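Local coordinates for protein origin of replication complex subunit 1B (Arabidopsis thaliana, PDB 5HH7) that serves as a subunit of the origin recognition complex, which binds replication origins, and reads the histone H3 tail through its BAH-PHD cassette, the part in this chain, at residues A[121-126]-A[206-211]; A[31-36]-A[129-134]. One frame throughout, in Å; residues are numbered along the deposited sequence.

Contact 1 of 2, residues A[121-126]-A[206-211]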
loop_
_atom_site.group_PDB
_atom_site.type_symbol
_atom_site.label_atom_id
_atom_site.label_comp_id
_atom_site.label_asym_id
_atom_site.label_seq_id
_atom_site.Cartn_x
_atom_site.Cartn_y
_atom_site.Cartn_z
ATOM N N THR A 121 -3.718 10.103 3.090
ATOM C CA THR A 121 -2.548 9.274 3.346
ATOM C C THR A 121 -1.967 8.777 2.028
ATOM O O THR A 121 -2.620 8.839 0.986
ATOM C CB THR A 121 -2.880 8.061 4.236
ATOM O OG1 THR A 121 -3.706 7.144 3.510
ATOM C CG2 THR A 121 -3.602 8.503 5.503
ATOM N N MET A 122 -0.734 8.285 2.083
ATOM C CA MET A 122 -0.050 7.762 0.909
ATOM C C MET A 122 -0.788 6.543 0.354
ATOM O O MET A 122 -0.884 6.355 -0.863
ATOM C CB MET A 122 1.388 7.404 1.285
ATOM C CG MET A 122 2.344 7.284 0.122
ATOM S SD MET A 122 4.041 7.622 0.634
ATOM C CE MET A 122 3.963 9.386 0.941
ATOM N N ARG A 123 -1.310 5.715 1.255
ATOM C CA ARG A 123 -2.110 4.555 0.868
ATOM C C ARG A 123 -3.390 4.987 0.154
ATOM O O ARG A 123 -3.793 4.388 -0.846
ATOM C CB ARG A 123 -2.445 3.711 2.100
ATOM C CG ARG A 123 -3.683 2.832 1.951
ATOM C CD ARG A 123 -4.660 3.126 3.075
ATOM N NE ARG A 123 -5.861 3.812 2.620
ATOM C CZ ARG A 123 -6.613 4.607 3.375
ATOM N NH1 ARG A 123 -6.302 4.850 4.644
ATOM N NH2 ARG A 123 -7.683 5.172 2.852
ATOM N N GLU A 124 -4.020 6.037 0.665
ATOM C CA GLU A 124 -5.219 6.577 0.040
ATOM C C GLU A 124 -4.918 7.072 -1.376
ATOM O O GLU A 124 -5.691 6.832 -2.305
ATOM C CB GLU A 124 -5.799 7.704 0.898
ATOM C CG GLU A 124 -7.165 8.186 0.453
ATOM C CD GLU A 124 -7.765 9.214 1.400
ATOM O OE1 GLU A 124 -7.218 9.409 2.508
ATOM O OE2 GLU A 124 -8.785 9.830 1.028
ATOM N N LYS A 125 -3.782 7.743 -1.540
ATOM C CA LYS A 125 -3.373 8.235 -2.852
ATOM C C LYS A 125 -3.108 7.081 -3.817
ATOM O O LYS A 125 -3.467 7.152 -4.993
ATOM C CB LYS A 125 -2.127 9.114 -2.740
ATOM C CG LYS A 125 -2.323 10.412 -1.971
ATOM C CD LYS A 125 -1.039 11.228 -1.974
ATOM C CE LYS A 125 -1.072 12.327 -0.925
ATOM N NZ LYS A 125 0.217 13.073 -0.852
ATOM N N LEU A 126 -2.472 6.027 -3.317
ATOM C CA LEU A 126 -2.181 4.860 -4.142
ATOM C C LEU A 126 -3.468 4.240 -4.662
ATOM O O LEU A 126 -3.614 3.990 -5.858
ATOM C CB LEU A 126 -1.400 3.810 -3.350
ATOM C CG LEU A 126 -1.175 2.508 -4.121
ATOM C CD1 LEU A 126 -0.272 2.753 -5.329
ATOM C CD2 LEU A 126 -0.599 1.422 -3.220
ATOM N N ASP A 206 -0.674 -4.045 11.448
ATOM C CA ASP A 206 0.628 -3.563 10.989
ATOM C C ASP A 206 0.620 -2.183 10.328
ATOM O O ASP A 206 1.651 -1.729 9.831
ATOM C CB ASP A 206 1.286 -4.583 10.058
ATOM C CG ASP A 206 1.764 -5.818 10.794
ATOM O OD1 ASP A 206 1.774 -5.807 12.044
ATOM O OD2 ASP A 206 2.145 -6.794 10.119
ATOM N N GLY A 207 -0.531 -1.521 10.317
ATOM C CA GLY A 207 -0.585 -0.133 9.888
ATOM C C GLY A 207 -1.159 0.136 8.509
ATOM O O GLY A 207 -1.662 -0.763 7.828
ATOM N N ASP A 208 -1.060 1.393 8.092
ATOM C CA ASP A 208 -1.762 1.884 6.908
ATOM C C ASP A 208 -1.145 1.432 5.586
ATOM O O ASP A 208 -1.791 1.487 4.542
ATOM C CB ASP A 208 -1.808 3.413 6.940
ATOM C CG ASP A 208 -2.891 3.980 6.053
ATOM O OD1 ASP A 208 -3.967 3.355 5.976
ATOM O OD2 ASP A 208 -2.671 5.049 5.445
ATOM N N ASP A 209 0.105 0.990 5.630
ATOM C CA ASP A 209 0.850 0.738 4.405
ATOM C C ASP A 209 0.961 -0.746 4.070
ATOM O O ASP A 209 1.929 -1.187 3.449
ATOM C CB ASP A 209 2.225 1.399 4.505
ATOM C CG ASP A 209 2.119 2.892 4.764
ATOM O OD1 ASP A 209 1.480 3.586 3.947
ATOM O OD2 ASP A 209 2.630 3.367 5.801
ATOM N N VAL A 210 -0.053 -1.505 4.472
ATOM C CA VAL A 210 -0.085 -2.942 4.237
ATOM C C VAL A 210 -1.047 -3.280 3.105
ATOM O O VAL A 210 -2.208 -2.866 3.119
ATOM C CB VAL A 210 -0.500 -3.701 5.512
ATOM C CG1 VAL A 210 -0.691 -5.190 5.222
ATOM C CG2 VAL A 210 0.533 -3.491 6.612
ATOM N N PHE A 211 -0.563 -4.036 2.127
ATOM C CA PHE A 211 -1.386 -4.412 0.986
ATOM C C PHE A 211 -1.334 -5.909 0.730
ATOM O O PHE A 211 -0.428 -6.601 1.193
ATOM C CB PHE A 211 -0.944 -3.655 -0.269
ATOM C CG PHE A 211 -0.958 -2.169 -0.102
ATOM C CD1 PHE A 211 -2.123 -1.449 -0.318
ATOM C CD2 PHE A 211 0.183 -1.493 0.297
ATOM C CE1 PHE A 211 -2.143 -0.074 -0.147
ATOM C CE2 PHE A 211 0.170 -0.119 0.470
ATOM C CZ PHE A 211 -0.995 0.589 0.248
HETATM O O HOH W 1 -0.226 5.589 4.211
#
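The guanidinium of Arg123 meets the carboxylate of Asp208 at its edge, while Thr121 OG1 sits over one of its faces, offset toward the rim. Arg123 NH1 donates to Asp208 OD1 at 3.1 Å; the acceptor lies almost in the guanidinium plane and uses its syn lone pair in a nearly straight bond (172°). The two planes stand at 89°, and NH1 alone carries the salt bridge between the two groups. Bends at chi2 and chi3 turn the arginine across the aspartate, its CD 3.0 Å from Asp208 OD1. The other oxygen, OD2, accepts from Thr121 OG1 at 3.0 Å, again on the syn side. Thr121 is the N-cap of helix 122-127: with chi1 at 69°, its hydroxyl faces the first turn and also takes the Glu124 N-H. A water held by Arg123 N donates to Asp208 OD2 and to Asp209 OD1, tying the loop to the helix start. Asp209 OD1 also pairs with the Tyr33 hydroxyl, and its OD2 with Arg190. On the Phe211 ring, Leu126 CD2 rests over one face, 4.0 Å from the centroid in a CH-pi contact, and Arg123 CG approaches obliquely. Asp208 OD1 is also bridged by Arg172, and Arg123 NH1 by Glu51, a charge network in which Arg123 and Arg172 would offset the nearby Glu51 and probably favour ionised Asp208. The bound peptide packs against Asp208 and bonds to Gly207 O and Asp208 N. The arrangement is an N-capped helix start joined by a salt bridge and a water to the histone H3-binding loop of the BAH domain.

Contact 2 of 2, residues A[31-36]-A[129-134]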
loop_
_atom_site.group_PDB
_atom_site.type_symbol
_atom_site.label_atom_id
_atom_site.label_comp_id
_atom_site.label_asym_id
_atom_site.label_seq_id
_atom_site.Cartn_x
_atom_site.Cartn_y
_atom_site.Cartn_z
ATOM N N ASP A 31 9.214 -3.423 -1.457
ATOM C CA ASP A 31 8.081 -2.741 -2.069
ATOM C C ASP A 31 8.095 -1.276 -1.635
ATOM O O ASP A 31 8.328 -0.976 -0.461
ATOM C CB ASP A 31 6.776 -3.416 -1.645
ATOM C CG ASP A 31 6.710 -4.873 -2.072
ATOM O OD1 ASP A 31 6.867 -5.146 -3.282
ATOM O OD2 ASP A 31 6.522 -5.746 -1.196
ATOM N N VAL A 32 7.857 -0.364 -2.576
ATOM C CA VAL A 32 7.933 1.067 -2.293
ATOM C C VAL A 32 6.832 1.869 -2.981
ATOM O O VAL A 32 6.349 1.490 -4.051
ATOM C CB VAL A 32 9.295 1.665 -2.739
ATOM C CG1 VAL A 32 10.425 1.219 -1.815
ATOM C CG2 VAL A 32 9.598 1.290 -4.183
ATOM N N TYR A 33 6.440 2.978 -2.356
ATOM C CA TYR A 33 5.619 3.984 -3.016
ATOM C C TYR A 33 6.524 4.805 -3.919
ATOM O O TYR A 33 7.658 5.123 -3.545
ATOM C CB TYR A 33 4.985 4.936 -2.003
ATOM C CG TYR A 33 3.916 4.361 -1.101
ATOM C CD1 TYR A 33 2.670 4.001 -1.600
ATOM C CD2 TYR A 33 4.132 4.234 0.265
ATOM C CE1 TYR A 33 1.679 3.498 -0.765
ATOM C CE2 TYR A 33 3.153 3.737 1.106
ATOM C CZ TYR A 33 1.928 3.375 0.588
ATOM O OH TYR A 33 0.960 2.884 1.431
ATOM N N VAL A 34 6.024 5.160 -5.100
ATOM C CA VAL A 34 6.805 5.954 -6.043
ATOM C C VAL A 34 6.034 7.155 -6.590
ATOM O O VAL A 34 4.857 7.050 -6.954
ATOM C CB VAL A 34 7.321 5.103 -7.228
ATOM C CG1 VAL A 34 8.122 5.962 -8.203
ATOM C CG2 VAL A 34 8.169 3.939 -6.722
ATOM N N LYS A 35 6.710 8.297 -6.631
ATOM C CA LYS A 35 6.195 9.483 -7.297
ATOM C C LYS A 35 7.052 9.748 -8.526
ATOM O O LYS A 35 8.167 10.259 -8.413
ATOM C CB LYS A 35 6.253 10.683 -6.352
ATOM C CG LYS A 35 5.968 12.034 -7.006
ATOM C CD LYS A 35 4.529 12.145 -7.438
ATOM C CE LYS A 35 3.907 13.481 -7.048
ATOM N NZ LYS A 35 4.395 14.646 -7.850
ATOM N N ARG A 36 6.537 9.396 -9.698
ATOM C CA ARG A 36 7.304 9.529 -10.932
ATOM C C ARG A 36 7.483 10.992 -11.344
ATOM O O ARG A 36 6.668 11.849 -10.999
ATOM C CB ARG A 36 6.655 8.723 -12.061
ATOM C CG ARG A 36 6.546 7.229 -11.770
ATOM C CD ARG A 36 6.062 6.446 -12.986
ATOM N NE ARG A 36 7.021 6.471 -14.087
ATOM C CZ ARG A 36 6.910 5.741 -15.194
ATOM N NH1 ARG A 36 5.880 4.918 -15.350
ATOM N NH2 ARG A 36 7.830 5.831 -16.147
ATOM N N GLY A 129 -5.207 5.952 -7.378
ATOM C CA GLY A 129 -4.419 6.080 -8.592
ATOM C C GLY A 129 -3.637 7.376 -8.705
ATOM O O GLY A 129 -3.304 7.814 -9.809
ATOM N N ASP A 130 -3.330 7.985 -7.563
ATOM C CA ASP A 130 -2.628 9.264 -7.550
ATOM C C ASP A 130 -1.155 9.131 -7.163
ATOM O O ASP A 130 -0.448 10.127 -7.015
ATOM C CB ASP A 130 -3.355 10.262 -6.650
ATOM C CG ASP A 130 -4.702 10.665 -7.216
ATOM O OD1 ASP A 130 -4.776 10.915 -8.438
ATOM O OD2 ASP A 130 -5.685 10.716 -6.447
ATOM N N LEU A 131 -0.705 7.895 -6.990
ATOM C CA LEU A 131 0.722 7.597 -6.942
ATOM C C LEU A 131 0.941 6.132 -7.277
ATOM O O LEU A 131 -0.023 5.394 -7.462
ATOM C CB LEU A 131 1.367 7.994 -5.605
ATOM C CG LEU A 131 0.854 7.503 -4.253
ATOM C CD1 LEU A 131 1.302 6.084 -3.977
ATOM C CD2 LEU A 131 1.350 8.434 -3.161
ATOM N N TRP A 132 2.202 5.721 -7.363
ATOM C CA TRP A 132 2.540 4.380 -7.819
ATOM C C TRP A 132 3.084 3.528 -6.680
ATOM O O TRP A 132 3.519 4.047 -5.651
ATOM C CB TRP A 132 3.604 4.436 -8.920
ATOM C CG TRP A 132 3.268 5.293 -10.102
ATOM C CD1 TRP A 132 3.176 6.654 -10.127
ATOM C CD2 TRP A 132 3.024 4.849 -11.443
ATOM N NE1 TRP A 132 2.870 7.084 -11.396
ATOM C CE2 TRP A 132 2.770 5.996 -12.222
ATOM C CE3 TRP A 132 2.985 3.593 -12.058
ATOM C CZ2 TRP A 132 2.486 5.927 -13.584
ATOM C CZ3 TRP A 132 2.700 3.525 -13.415
ATOM C CH2 TRP A 132 2.452 4.685 -14.161
ATOM N N ALA A 133 3.062 2.218 -6.888
ATOM C CA ALA A 133 3.745 1.278 -6.010
ATOM C C ALA A 133 4.525 0.312 -6.888
ATOM O O ALA A 133 4.059 -0.072 -7.963
ATOM C CB ALA A 133 2.749 0.528 -5.145
ATOM N N ALA A 134 5.716 -0.070 -6.440
ATOM C CA ALA A 134 6.567 -0.954 -7.224
ATOM C C ALA A 134 7.364 -1.895 -6.343
ATOM O O ALA A 134 7.632 -1.598 -5.177
ATOM C CB ALA A 134 7.516 -0.139 -8.094
#
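Arg36 lays its aliphatic chain across one face of the Trp132 indole, with CD 3.6 Å from the centroid of the five-membered ring in a CH-pi contact. The bend at chi3 (66°) then carries CZ over the six-membered ring, 4.9 Å from its centroid, for a cation-pi interaction. Here the guanidinium is tilted 69° from the indole and turns an edge to it, NH1 lying 3.6 Å from Trp132 CH2. Asp39 fixes this corner by accepting from both Trp132 NE1 and Arg36 N.

At the base of the tryptophan side chain, Val34 CB packs on Trp132 CB, and Val34 CG2 reaches the methyl of Ala134. Tyr33 and Ala133, a non-hydrogen-bonded pair, point their side chains to the other face of the sheet, where Tyr33 CD1 meets Leu131 CD1 at 3.4 Å. Val32-Ala134 and Val34-Trp132 are the hydrogen-bonded pairs, each closed by two bonds; in the one from Val34 N to Trp132 O (2.8 Å) the donor stands 49° out of the carbonyl plane. Strand 31-34 thereby pairs antiparallel with strand 132-142 in the mixed beta-sheet of the BAH domain.

Tyr33 joins the two contacts, whose centres lie about 11 Å apart. From strand 31-34 its hydroxyl reaches Asp209 OD1 in contact 1 at 2.7 Å, a probable hydrogen bond, and Tyr33 OH packs 3.2 Å from Phe211 CZ. Helix 122-127 of contact 1 is followed, after a short turn, by strand 132-142 of contact 2: Asp130 N probably bonds to Lys125 O at 2.7 Å, and Leu126 CD1 packs against Leu131 O. The segments alternate along the chain, and both contacts reach the same sheet. Contact 1 borders the bound H3 peptide, with the Arg123 side chain about 10 Å from a zinc ion of the PHD finger; contact 2 lies away from these sites.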